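PDB 3IFR: carbohydrate kinase, FGGY, which probably phosphorylates D-xylulose, as expected of a xylulose kinase of the FGGY carbohydrate kinase family. Local coordinates for residues A[142-147]-A[200-205]; A[137-142]-A[185-190]; A[89-94]-A[151-156]. All blocks are in the same frame, centred on the assembly; numbering follows the deposited sequence.

How the interactions relate
Of the segments in contact, 89-94, which carries strand 90-92, comes first along the chain, and interaction 3 closes the first long loop when the chain returns at 151-156. Before that return, the start of helix 139-149 has been laid down: 137-142 waits for 185-190 in interaction 2, and 142-147 for 200-205 in interaction 1. The three loops therefore cross pairwise, each opening before the previous one has closed. Interactions 1 and 2 share K142 and lie along the same helix, their centres about 10 Å apart, while helix 151-155 follows directly and carries interaction 3. Together they gather strand 90-92 and helices 151-155, 179-185 and 197-201 around helix 139-149.

Interaction 1: A[142-147]-A[200-205]; sequences KLRWIE and VALAHI
The guanidinium of R144 and the imidazole of H204 lie stacked, their planes only 8° apart and displaced so that each reaches over the rim of the other; H204 CE1 is 3.1 Å from R144 NE. The same ring face has the carbonyl oxygen of L202 above its rim. That oxygen sits at the edge of the guanidinium, where R144 NH2 donates to L202 O at 2.7 Å, close to the guanidinium plane and onto a lone pair in the carbonyl plane, though bent, 131° at the hydrogen. R144 NE also points at this oxygen, but the spacing is so short that its exact geometry is doubtful. At the edge of the imidazole, H204 ND1 donates to E147 OE2 over 2.7 Å, nearly straight and directed at the syn lone pair of E147 OE2. E147 reaches it with CG anti to the backbone N (chi1 161°) and the rest of the chain extended.

At the C-terminal end of the helix that starts at 197, A201 to H204 form a type I turn, and H204, with positive phi, is the first residue to leave helical geometry; helix 139-149 of the N-terminal FGGY region runs past this turn. A salt bridge from R144 NH2 to E120 ties in helix 111-120 as well. The stacked guanidinium would probably disfavour a positive imidazole, whereas E147 would favour one.

Below the polar layer the packing is aliphatic. L143 CD2 meets A203 CB at 3.7 Å and I205 CD1 at 3.7 Å. F154 of helix 151-155 packs against H204, I205 and E147.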
ATOM      1  N   LYS A 142      13.309   5.792 -12.221  1.00 22.36           N
ATOM      2  CA  LYS A 142      14.486   5.050 -11.796  1.00 20.58           C
ATOM      3  C   LYS A 142      15.331   4.530 -12.957  1.00 20.32           C
ATOM      4  O   LYS A 142      16.553   4.611 -12.885  1.00 22.46           O
ATOM      5  CB  LYS A 142      14.127   3.941 -10.814  1.00 21.62           C
ATOM      6  CG  LYS A 142      13.729   4.492  -9.454  1.00 21.87           C
ATOM      7  CD  LYS A 142      12.940   3.472  -8.700  1.00 25.19           C
ATOM      8  CE  LYS A 142      12.629   3.882  -7.227  1.00 23.92           C
ATOM      9  NZ  LYS A 142      11.315   4.553  -7.053  1.00 27.12           N
ATOM     10  N   LEU A 143      14.709   4.041 -14.030  1.00 19.91           N
ATOM     11  CA  LEU A 143      15.461   3.633 -15.233  1.00 20.62           C
ATOM     12  C   LEU A 143      16.286   4.781 -15.860  1.00 22.64           C
ATOM     13  O   LEU A 143      17.482   4.610 -16.112  1.00 23.00           O
ATOM     14  CB  LEU A 143      14.543   3.018 -16.277  1.00 20.74           C
ATOM     15  CG  LEU A 143      14.598   1.512 -16.507  1.00 23.11           C
ATOM     16  CD1 LEU A 143      15.362   0.789 -15.431  1.00 19.89           C
ATOM     17  CD2 LEU A 143      13.162   0.919 -16.733  1.00 19.56           C
ATOM     18  N   ARG A 144      15.672   5.951 -16.084  1.00 22.84           N
ATOM     19  CA  ARG A 144      16.402   7.115 -16.619  1.00 20.50           C
ATOM     20  C   ARG A 144      17.604   7.453 -15.734  1.00 21.70           C
ATOM     21  O   ARG A 144      18.651   7.820 -16.244  1.00 21.38           O
ATOM     22  CB  ARG A 144      15.507   8.358 -16.684  1.00 22.61           C
ATOM     23  CG  ARG A 144      14.439   8.352 -17.719  1.00 21.82           C
ATOM     24  CD  ARG A 144      14.977   8.428 -19.129  1.00 23.91           C
ATOM     25  NE  ARG A 144      13.884   8.641 -20.072  1.00 29.80           N
ATOM     26  CZ  ARG A 144      13.430   9.830 -20.487  1.00 27.83           C
ATOM     27  NH1 ARG A 144      13.989  10.959 -20.063  1.00 26.24           N
ATOM     28  NH2 ARG A 144      12.405   9.888 -21.336  1.00 25.75           N
ATOM     29  N   TRP A 145      17.446   7.369 -14.406  1.00 21.16           N
ATOM     30  CA  TRP A 145      18.551   7.684 -13.490  1.00 22.09           C
ATOM     31  C   TRP A 145      19.719   6.706 -13.706  1.00 23.22           C
ATOM     32  O   TRP A 145      20.866   7.096 -13.881  1.00 24.91           O
ATOM     33  CB  TRP A 145      18.084   7.616 -12.040  1.00 21.69           C
ATOM     34  CG  TRP A 145      19.154   7.942 -11.060  1.00 20.87           C
ATOM     35  CD1 TRP A 145      19.372   9.148 -10.456  1.00 21.49           C
ATOM     36  CD2 TRP A 145      20.160   7.048 -10.553  1.00 18.97           C
ATOM     37  NE1 TRP A 145      20.463   9.062  -9.622  1.00 21.73           N
ATOM     38  CE2 TRP A 145      20.957   7.784  -9.655  1.00 20.05           C
ATOM     39  CE3 TRP A 145      20.448   5.696 -10.756  1.00 17.15           C
ATOM     40  CZ2 TRP A 145      22.040   7.211  -8.970  1.00 21.59           C
ATOM     41  CZ3 TRP A 145      21.521   5.128 -10.078  1.00 19.13           C
ATOM     42  CH2 TRP A 145      22.311   5.886  -9.210  1.00 19.91           C
ATOM     43  N   ILE A 146      19.407   5.427 -13.689  1.00 19.86           N
ATOM     44  CA  ILE A 146      20.375   4.406 -13.962  1.00 21.87           C
ATOM     45  C   ILE A 146      21.128   4.611 -15.295  1.00 24.03           C
ATOM     46  O   ILE A 146      22.358   4.470 -15.350  1.00 21.29           O
ATOM     47  CB  ILE A 146      19.683   3.032 -13.959  1.00 22.43           C
ATOM     48  CG1 ILE A 146      19.491   2.548 -12.533  1.00 21.76           C
ATOM     49  CG2 ILE A 146      20.496   2.008 -14.719  1.00 23.12           C
ATOM     50  CD1 ILE A 146      18.582   1.368 -12.500  1.00 27.86           C
ATOM     51  N   GLU A 147      20.400   4.895 -16.372  1.00 23.47           N
ATOM     52  CA  GLU A 147      21.037   5.142 -17.667  1.00 22.52           C
ATOM     53  C   GLU A 147      22.063   6.254 -17.563  1.00 22.48           C
ATOM     54  O   GLU A 147      23.116   6.201 -18.196  1.00 22.93           O
ATOM     55  CB  GLU A 147      20.006   5.605 -18.673  1.00 25.01           C
ATOM     56  CG  GLU A 147      20.596   6.306 -19.873  1.00 22.97           C
ATOM     57  CD  GLU A 147      19.553   6.520 -20.945  1.00 25.37           C
ATOM     58  OE1 GLU A 147      19.655   5.834 -21.956  1.00 34.27           O
ATOM     59  OE2 GLU A 147      18.612   7.326 -20.774  1.00 26.54           O
ATOM     60  N   VAL A 200       7.277   1.952 -22.612  1.00 22.07           N
ATOM     61  CA  VAL A 200       8.606   1.440 -22.326  1.00 24.62           C
ATOM     62  C   VAL A 200       9.696   2.314 -22.970  1.00 24.70           C
ATOM     63  O   VAL A 200      10.685   2.664 -22.334  1.00 24.82           O
ATOM     64  CB  VAL A 200       8.732  -0.035 -22.760  1.00 23.71           C
ATOM     65  CG1 VAL A 200      10.068  -0.572 -22.370  1.00 23.60           C
ATOM     66  CG2 VAL A 200       7.634  -0.856 -22.108  1.00 22.91           C
ATOM     67  N   ALA A 201       9.492   2.714 -24.215  1.00 25.60           N
ATOM     68  CA  ALA A 201      10.448   3.617 -24.877  1.00 28.93           C
ATOM     69  C   ALA A 201      10.825   4.824 -24.025  1.00 25.32           C
ATOM     70  O   ALA A 201      11.951   5.235 -24.051  1.00 27.19           O
ATOM     71  CB  ALA A 201       9.933   4.078 -26.264  1.00 25.33           C
ATOM     72  N   LEU A 202       9.887   5.402 -23.286  1.00 27.01           N
ATOM     73  CA  LEU A 202      10.214   6.526 -22.413  1.00 26.30           C
ATOM     74  C   LEU A 202      11.399   6.261 -21.445  1.00 27.32           C
ATOM     75  O   LEU A 202      12.076   7.189 -20.995  1.00 24.68           O
ATOM     76  CB  LEU A 202       9.001   6.909 -21.553  1.00 26.23           C
ATOM     77  CG  LEU A 202       7.960   8.004 -21.844  1.00 30.81           C
ATOM     78  CD1 LEU A 202       7.506   8.524 -20.514  1.00 31.00           C
ATOM     79  CD2 LEU A 202       8.466   9.153 -22.720  1.00 30.90           C
ATOM     80  N   ALA A 203      11.578   5.006 -21.058  1.00 25.76           N
ATOM     81  CA  ALA A 203      12.596   4.637 -20.088  1.00 24.89           C
ATOM     82  C   ALA A 203      13.872   4.258 -20.854  1.00 25.45           C
ATOM     83  O   ALA A 203      14.889   3.886 -20.253  1.00 22.63           O
ATOM     84  CB  ALA A 203      12.093   3.444 -19.211  1.00 20.83           C
ATOM     85  N   HIS A 204      13.799   4.322 -22.188  1.00 24.90           N
ATOM     86  CA  HIS A 204      14.978   4.114 -23.041  1.00 26.41           C
ATOM     87  C   HIS A 204      15.560   2.701 -22.895  1.00 27.73           C
ATOM     88  O   HIS A 204      16.765   2.499 -23.094  1.00 27.68           O
ATOM     89  CB  HIS A 204      16.094   5.123 -22.713  1.00 24.92           C
ATOM     90  CG  HIS A 204      15.688   6.566 -22.840  1.00 26.60           C
ATOM     91  ND1 HIS A 204      16.345   7.586 -22.176  1.00 25.11           N
ATOM     92  CD2 HIS A 204      14.704   7.160 -23.554  1.00 24.35           C
ATOM     93  CE1 HIS A 204      15.786   8.740 -22.471  1.00 22.44           C
ATOM     94  NE2 HIS A 204      14.786   8.516 -23.299  1.00 27.47           N
ATOM     95  N   ILE A 205      14.728   1.739 -22.508  1.00 26.65           N
ATOM     96  CA  ILE A 205      15.141   0.345 -22.559  1.00 26.70           C
ATOM     97  C   ILE A 205      14.416  -0.287 -23.723  1.00 27.49           C
ATOM     98  O   ILE A 205      13.396   0.214 -24.177  1.00 25.86           O
ATOM     99  CB  ILE A 205      14.790  -0.442 -21.275  1.00 26.54           C
ATOM    100  CG1 ILE A 205      13.279  -0.380 -21.019  1.00 28.05           C
ATOM    101  CG2 ILE A 205      15.495   0.140 -20.089  1.00 27.79           C
ATOM    102  CD1 ILE A 205      12.778  -1.107 -19.767  1.00 27.02           C
TER

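Interaction 2: A[137-142]-A[185-190]; sequences QLVTAK and GGFIDL
V139 and F187 make the closest apolar touch: V139 CG1 comes within 3.4 Å of F187 CZ, and the two side chains meet at about a right angle. CG1 is the branch anti to the backbone N (chi1 172°), which turns it to the ring and leaves CG2 to rest on the glycine backbone, 3.6 Å from G185 CA. The hydroxyl of T140 approaches the same ring obliquely, with OG1 3.4 Å from F187 CE1. L138 lays its CD2 methyl against the glycine backbone, 3.8 Å from G185 O. With no side chains on G185 and G186, the two backbones can come very close, L138 CA and G185 CA being 4.5 Å apart.

One water joins the polar atoms. T140 OG1 donates to it at 2.7 Å, and the water in turn donates to G186 O at 2.8 Å, so the buried hydroxyl and this carbonyl are linked without meeting directly. The carbonyl of G185 faces the first turn of the helix, its O lying 3.1 Å from V139 N.

Further out, W181 of helix 179-185 packs on V139, and L117 of helix 111-120 packs on T140. F187 is steadied by backbone bonding to E196.

The whole is a meeting of two helix ends. L138 occupies the N-cap position of helix 139-149, and its carbonyl accepts from K142 N, while helix 179-185 gives way at G186, the first residue to leave helical geometry, whose positive phi and bonds back into the last turn make a Schellman motif.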
ATOM      1  N   GLN A 137       8.271   7.354  -8.322  1.00 18.20           N
ATOM      2  CA  GLN A 137       7.908   5.969  -8.102  1.00 21.12           C
ATOM      3  C   GLN A 137       7.827   5.175  -9.413  1.00 18.77           C
ATOM      4  O   GLN A 137       7.903   3.951  -9.421  1.00 16.53           O
ATOM      5  CB  GLN A 137       6.610   5.923  -7.353  1.00 24.14           C
ATOM      6  CG  GLN A 137       6.642   5.001  -6.207  1.00 31.65           C
ATOM      7  CD  GLN A 137       6.060   5.658  -4.977  1.00 42.63           C
ATOM      8  OE1 GLN A 137       6.773   6.366  -4.250  1.00 44.42           O
ATOM      9  NE2 GLN A 137       4.756   5.451  -4.745  1.00 41.83           N
ATOM     10  N   LEU A 138       7.704   5.884 -10.528  1.00 20.00           N
ATOM     11  CA  LEU A 138       7.725   5.205 -11.826  1.00 22.30           C
ATOM     12  C   LEU A 138       9.049   4.459 -12.020  1.00 21.33           C
ATOM     13  O   LEU A 138      10.144   5.041 -11.879  1.00 19.12           O
ATOM     14  CB  LEU A 138       7.562   6.184 -12.983  1.00 19.59           C
ATOM     15  CG  LEU A 138       6.300   7.010 -13.030  1.00 23.61           C
ATOM     16  CD1 LEU A 138       6.389   7.992 -14.199  1.00 20.90           C
ATOM     17  CD2 LEU A 138       5.076   6.087 -13.132  1.00 23.81           C
ATOM     18  N   VAL A 139       8.937   3.174 -12.324  1.00 19.90           N
ATOM     19  CA  VAL A 139      10.071   2.387 -12.806  1.00 22.11           C
ATOM     20  C   VAL A 139      10.870   3.178 -13.871  1.00 22.34           C
ATOM     21  O   VAL A 139      12.103   3.213 -13.847  1.00 19.69           O
ATOM     22  CB  VAL A 139       9.564   1.091 -13.385  1.00 19.67           C
ATOM     23  CG1 VAL A 139      10.714   0.315 -14.090  1.00 20.35           C
ATOM     24  CG2 VAL A 139       8.941   0.279 -12.246  1.00 18.11           C
ATOM     25  N   THR A 140      10.139   3.846 -14.764  1.00 22.35           N
ATOM     26  CA  THR A 140      10.708   4.733 -15.791  1.00 21.59           C
ATOM     27  C   THR A 140      11.654   5.822 -15.241  1.00 21.49           C
ATOM     28  O   THR A 140      12.724   6.066 -15.801  1.00 21.04           O
ATOM     29  CB  THR A 140       9.577   5.402 -16.567  1.00 21.74           C
ATOM     30  OG1 THR A 140       8.869   4.401 -17.315  1.00 23.88           O
ATOM     31  CG2 THR A 140      10.102   6.488 -17.488  1.00 23.39           C
ATOM     32  N   ALA A 141      11.265   6.494 -14.168  1.00 18.70           N
ATOM     33  CA  ALA A 141      12.152   7.486 -13.553  1.00 19.19           C
ATOM     34  C   ALA A 141      13.440   6.833 -13.042  1.00 23.44           C
ATOM     35  O   ALA A 141      14.541   7.257 -13.390  1.00 22.14           O
ATOM     36  CB  ALA A 141      11.467   8.233 -12.428  1.00 18.82           C
ATOM     37  N   LYS A 142      13.309   5.792 -12.221  1.00 22.36           N
ATOM     38  CA  LYS A 142      14.486   5.050 -11.796  1.00 20.58           C
ATOM     39  C   LYS A 142      15.331   4.530 -12.957  1.00 20.32           C
ATOM     40  O   LYS A 142      16.553   4.611 -12.885  1.00 22.46           O
ATOM     41  CB  LYS A 142      14.127   3.941 -10.814  1.00 21.62           C
ATOM     42  CG  LYS A 142      13.729   4.492  -9.454  1.00 21.87           C
ATOM     43  CD  LYS A 142      12.940   3.472  -8.700  1.00 25.19           C
ATOM     44  CE  LYS A 142      12.629   3.882  -7.227  1.00 23.92           C
ATOM     45  NZ  LYS A 142      11.315   4.553  -7.053  1.00 27.12           N
ATOM     46  N   GLY A 185       4.298   1.125 -12.356  1.00 20.46           N
ATOM     47  CA  GLY A 185       5.584   1.407 -12.956  1.00 20.90           C
ATOM     48  C   GLY A 185       5.626   2.349 -14.156  1.00 22.44           C
ATOM     49  O   GLY A 185       6.678   2.907 -14.441  1.00 22.28           O
ATOM     50  N   GLY A 186       4.518   2.496 -14.889  1.00 24.81           N
ATOM     51  CA  GLY A 186       4.452   3.439 -16.000  1.00 18.79           C
ATOM     52  C   GLY A 186       4.433   2.734 -17.335  1.00 21.18           C
ATOM     53  O   GLY A 186       4.524   3.372 -18.370  1.00 23.60           O
ATOM     54  N   PHE A 187       4.279   1.418 -17.340  1.00 18.55           N
ATOM     55  CA  PHE A 187       4.348   0.717 -18.607  1.00 20.47           C
ATOM     56  C   PHE A 187       3.023   0.344 -19.253  1.00 25.68           C
ATOM     57  O   PHE A 187       2.986  -0.017 -20.446  1.00 27.80           O
ATOM     58  CB  PHE A 187       5.207  -0.531 -18.475  1.00 23.28           C
ATOM     59  CG  PHE A 187       6.605  -0.255 -18.009  1.00 22.32           C
ATOM     60  CD1 PHE A 187       7.312   0.835 -18.500  1.00 22.12           C
ATOM     61  CD2 PHE A 187       7.228  -1.092 -17.082  1.00 24.05           C
ATOM     62  CE1 PHE A 187       8.610   1.102 -18.058  1.00 22.15           C
ATOM     63  CE2 PHE A 187       8.558  -0.841 -16.665  1.00 20.59           C
ATOM     64  CZ  PHE A 187       9.230   0.256 -17.159  1.00 20.13           C
ATOM     65  N   ILE A 188       1.934   0.420 -18.498  1.00 24.84           N
ATOM     66  CA  ILE A 188       0.647  -0.035 -19.021  1.00 25.99           C
ATOM     67  C   ILE A 188      -0.339   1.090 -19.331  1.00 26.93           C
ATOM     68  O   ILE A 188      -0.473   2.038 -18.562  1.00 26.26           O
ATOM     69  CB  ILE A 188      -0.029  -1.029 -18.076  1.00 24.89           C
ATOM     70  CG1 ILE A 188       0.721  -2.357 -18.127  1.00 24.62           C
ATOM     71  CG2 ILE A 188      -1.500  -1.214 -18.466  1.00 22.85           C
ATOM     72  CD1 ILE A 188       0.307  -3.300 -17.054  1.00 23.72           C
ATOM     73  N   ASP A 189      -1.004   0.960 -20.477  1.00 27.61           N
ATOM     74  CA  ASP A 189      -2.136   1.789 -20.861  1.00 31.57           C
ATOM     75  C   ASP A 189      -3.414   1.134 -20.353  1.00 32.97           C
ATOM     76  O   ASP A 189      -3.726   0.017 -20.752  1.00 30.73           O
ATOM     77  CB  ASP A 189      -2.212   1.874 -22.392  1.00 35.59           C
ATOM     78  CG  ASP A 189      -3.208   2.911 -22.874  1.00 34.55           C
ATOM     79  OD1 ASP A 189      -2.783   3.823 -23.589  1.00 35.14           O
ATOM     80  OD2 ASP A 189      -4.401   2.842 -22.515  1.00 37.54           O
ATOM     81  N   LEU A 190      -4.119   1.832 -19.453  1.00 35.99           N
ATOM     82  CA  LEU A 190      -5.421   1.413 -18.916  1.00 34.46           C
ATOM     83  C   LEU A 190      -6.350   0.978 -20.036  1.00 38.43           C
ATOM     84  O   LEU A 190      -6.933  -0.104 -19.976  1.00 44.88           O
ATOM     85  CB  LEU A 190      -6.079   2.577 -18.185  1.00 36.02           C
ATOM     86  CG  LEU A 190      -6.162   2.640 -16.656  1.00 39.25           C
ATOM     87  CD1 LEU A 190      -5.166   1.733 -15.957  1.00 30.09           C
ATOM     88  CD2 LEU A 190      -6.031   4.102 -16.173  1.00 35.69           C
TER
HETATM   89  O   HOH W   1       6.819   4.937 -18.994  1.00 25.42           O

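Interaction 3: A[89-94]-A[151-156]; sequences VVLLDD and PAVFGA
L91 and V153 supply the apolar part of this contact. A single pair of methyls does the touching, L91 CD1 against V153 CG1 at 3.8 Å, and the side chains cross at about a right angle. V153 has CG1 anti to its own backbone N (chi1 178°), which carries that branch off the helix toward the strand. L91 also packs on I146 of helix 139-149, so its side chain lies where that helix and helix 151-155 come together.

The polar part is backbone-led and weak. The carbonyl oxygen of A156 receives a CA-H...O contact from D93, with D93 CA and A156 O 3.4 Å apart and an angle of 151° at the hydrogen; D93 CB stands 3.7 Å from A156 O. The carboxylate of D93 is engaged elsewhere, its OD2 accepting from the backbone N of A97 and more weakly from that of R95, which ties the D93 side chain to the backbone of the residues that follow it.

A156 N is bonded back to V153 O at 3.0 Å. Just beyond it, the backbones of A158 and T159 bond to L92, where strand 159-161 pairs antiparallel with strand 90-92.

With one methyl pair and one weak CH...O contact, burying only 134 Å², the segments hold each other loosely; the directional bonding that joins these parts of the chain lies in the adjoining strand pair.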
ATOM      1  N   VAL A  89      12.490  -1.875  -8.143  1.00 19.39           N
ATOM      2  CA  VAL A  89      13.189  -2.000  -9.408  1.00 20.02           C
ATOM      3  C   VAL A  89      14.336  -2.974  -9.242  1.00 20.69           C
ATOM      4  O   VAL A  89      15.313  -2.687  -8.542  1.00 21.72           O
ATOM      5  CB  VAL A  89      13.747  -0.646  -9.873  1.00 22.78           C
ATOM      6  CG1 VAL A  89      14.648  -0.817 -11.099  1.00 20.56           C
ATOM      7  CG2 VAL A  89      12.598   0.347 -10.158  1.00 19.61           C
ATOM      8  N   VAL A  90      14.193  -4.126  -9.888  1.00 20.85           N
ATOM      9  CA  VAL A  90      15.195  -5.184  -9.934  1.00 18.31           C
ATOM     10  C   VAL A  90      15.680  -5.321 -11.373  1.00 19.07           C
ATOM     11  O   VAL A  90      14.831  -5.434 -12.284  1.00 19.39           O
ATOM     12  CB  VAL A  90      14.547  -6.536  -9.510  1.00 18.79           C
ATOM     13  CG1 VAL A  90      15.572  -7.673  -9.581  1.00 17.51           C
ATOM     14  CG2 VAL A  90      14.014  -6.422  -8.115  1.00 17.78           C
ATOM     15  N   LEU A  91      17.012  -5.343 -11.571  1.00 18.40           N
ATOM     16  CA  LEU A  91      17.654  -5.486 -12.892  1.00 19.20           C
ATOM     17  C   LEU A  91      18.376  -6.835 -13.096  1.00 20.51           C
ATOM     18  O   LEU A  91      19.290  -7.195 -12.351  1.00 20.40           O
ATOM     19  CB  LEU A  91      18.629  -4.324 -13.158  1.00 19.60           C
ATOM     20  CG  LEU A  91      17.959  -2.972 -12.864  1.00 20.11           C
ATOM     21  CD1 LEU A  91      18.892  -1.795 -12.925  1.00 18.77           C
ATOM     22  CD2 LEU A  91      16.828  -2.791 -13.828  1.00 19.19           C
ATOM     23  N   LEU A  92      17.960  -7.586 -14.111  1.00 20.31           N
ATOM     24  CA  LEU A  92      18.674  -8.808 -14.461  1.00 20.46           C
ATOM     25  C   LEU A  92      19.381  -8.681 -15.804  1.00 21.81           C
ATOM     26  O   LEU A  92      18.881  -8.064 -16.755  1.00 21.74           O
ATOM     27  CB  LEU A  92      17.776 -10.061 -14.439  1.00 20.16           C
ATOM     28  CG  LEU A  92      16.894 -10.261 -13.203  1.00 20.98           C
ATOM     29  CD1 LEU A  92      15.999 -11.499 -13.348  1.00 19.31           C
ATOM     30  CD2 LEU A  92      17.751 -10.308 -11.914  1.00 20.09           C
ATOM     31  N   ASP A  93      20.567  -9.278 -15.870  1.00 23.49           N
ATOM     32  CA  ASP A  93      21.300  -9.362 -17.114  1.00 22.16           C
ATOM     33  C   ASP A  93      20.829 -10.558 -17.959  1.00 25.80           C
ATOM     34  O   ASP A  93      19.836 -11.213 -17.640  1.00 26.43           O
ATOM     35  CB  ASP A  93      22.770  -9.447 -16.798  1.00 21.47           C
ATOM     36  CG  ASP A  93      23.180 -10.793 -16.233  1.00 24.34           C
ATOM     37  OD1 ASP A  93      24.378 -10.899 -15.955  1.00 24.46           O
ATOM     38  OD2 ASP A  93      22.354 -11.727 -16.053  1.00 24.95           O
ATOM     39  N   ASP A  94      21.528 -10.862 -19.043  1.00 29.90           N
ATOM     40  CA  ASP A  94      20.974 -11.847 -19.965  1.00 30.77           C
ATOM     41  C   ASP A  94      21.019 -13.242 -19.373  1.00 28.15           C
ATOM     42  O   ASP A  94      20.312 -14.127 -19.824  1.00 27.63           O
ATOM     43  CB  ASP A  94      21.649 -11.778 -21.345  1.00 33.85           C
ATOM     44  CG  ASP A  94      23.160 -11.876 -21.276  1.00 33.59           C
ATOM     45  OD1 ASP A  94      23.733 -12.212 -20.216  1.00 36.79           O
ATOM     46  OD2 ASP A  94      23.779 -11.599 -22.312  1.00 39.80           O
ATOM     47  N   PRO A 151      25.672   3.770 -16.682  1.00 19.19           N
ATOM     48  CA  PRO A 151      25.383   3.336 -18.059  1.00 19.99           C
ATOM     49  C   PRO A 151      25.756   1.875 -18.238  1.00 19.10           C
ATOM     50  O   PRO A 151      25.168   1.195 -19.044  1.00 18.65           O
ATOM     51  CB  PRO A 151      26.283   4.205 -18.943  1.00 19.22           C
ATOM     52  CG  PRO A 151      27.155   4.999 -18.020  1.00 23.28           C
ATOM     53  CD  PRO A 151      26.756   4.761 -16.593  1.00 22.91           C
ATOM     54  N   ALA A 152      26.749   1.392 -17.511  1.00 21.94           N
ATOM     55  CA  ALA A 152      27.168  -0.006 -17.696  1.00 22.43           C
ATOM     56  C   ALA A 152      26.105  -0.966 -17.160  1.00 22.34           C
ATOM     57  O   ALA A 152      25.794  -1.988 -17.792  1.00 23.17           O
ATOM     58  CB  ALA A 152      28.529  -0.279 -17.050  1.00 18.96           C
ATOM     59  N   VAL A 153      25.537  -0.644 -16.002  1.00 20.89           N
ATOM     60  CA  VAL A 153      24.380  -1.406 -15.556  1.00 20.00           C
ATOM     61  C   VAL A 153      23.310  -1.334 -16.626  1.00 21.16           C
ATOM     62  O   VAL A 153      22.794  -2.362 -17.080  1.00 21.11           O
ATOM     63  CB  VAL A 153      23.840  -0.896 -14.223  1.00 19.06           C
ATOM     64  CG1 VAL A 153      22.597  -1.685 -13.812  1.00 17.33           C
ATOM     65  CG2 VAL A 153      24.943  -1.080 -13.158  1.00 21.02           C
ATOM     66  N   PHE A 154      23.020  -0.116 -17.069  1.00 20.91           N
ATOM     67  CA  PHE A 154      21.933   0.105 -18.003  1.00 21.42           C
ATOM     68  C   PHE A 154      22.056  -0.711 -19.283  1.00 22.47           C
ATOM     69  O   PHE A 154      21.057  -1.257 -19.785  1.00 20.94           O
ATOM     70  CB  PHE A 154      21.789   1.581 -18.348  1.00 21.76           C
ATOM     71  CG  PHE A 154      20.515   1.904 -19.057  1.00 22.70           C
ATOM     72  CD1 PHE A 154      19.320   2.043 -18.346  1.00 24.23           C
ATOM     73  CD2 PHE A 154      20.493   2.069 -20.427  1.00 23.53           C
ATOM     74  CE1 PHE A 154      18.132   2.347 -18.988  1.00 20.39           C
ATOM     75  CE2 PHE A 154      19.315   2.375 -21.083  1.00 25.03           C
ATOM     76  CZ  PHE A 154      18.108   2.502 -20.353  1.00 21.96           C
ATOM     77  N   GLY A 155      23.265  -0.789 -19.818  1.00 20.40           N
ATOM     78  CA  GLY A 155      23.444  -1.453 -21.102  1.00 22.18           C
ATOM     79  C   GLY A 155      23.325  -2.969 -20.970  1.00 19.72           C
ATOM     80  O   GLY A 155      23.030  -3.681 -21.935  1.00 17.17           O
ATOM     81  N   ALA A 156      23.558  -3.468 -19.761  1.00 17.76           N
ATOM     82  CA  ALA A 156      23.442  -4.910 -19.534  1.00 19.28           C
ATOM     83  C   ALA A 156      22.028  -5.421 -19.216  1.00 22.04           C
ATOM     84  O   ALA A 156      21.878  -6.603 -18.968  1.00 22.36           O
ATOM     85  CB  ALA A 156      24.358  -5.327 -18.436  1.00 19.75           C
TER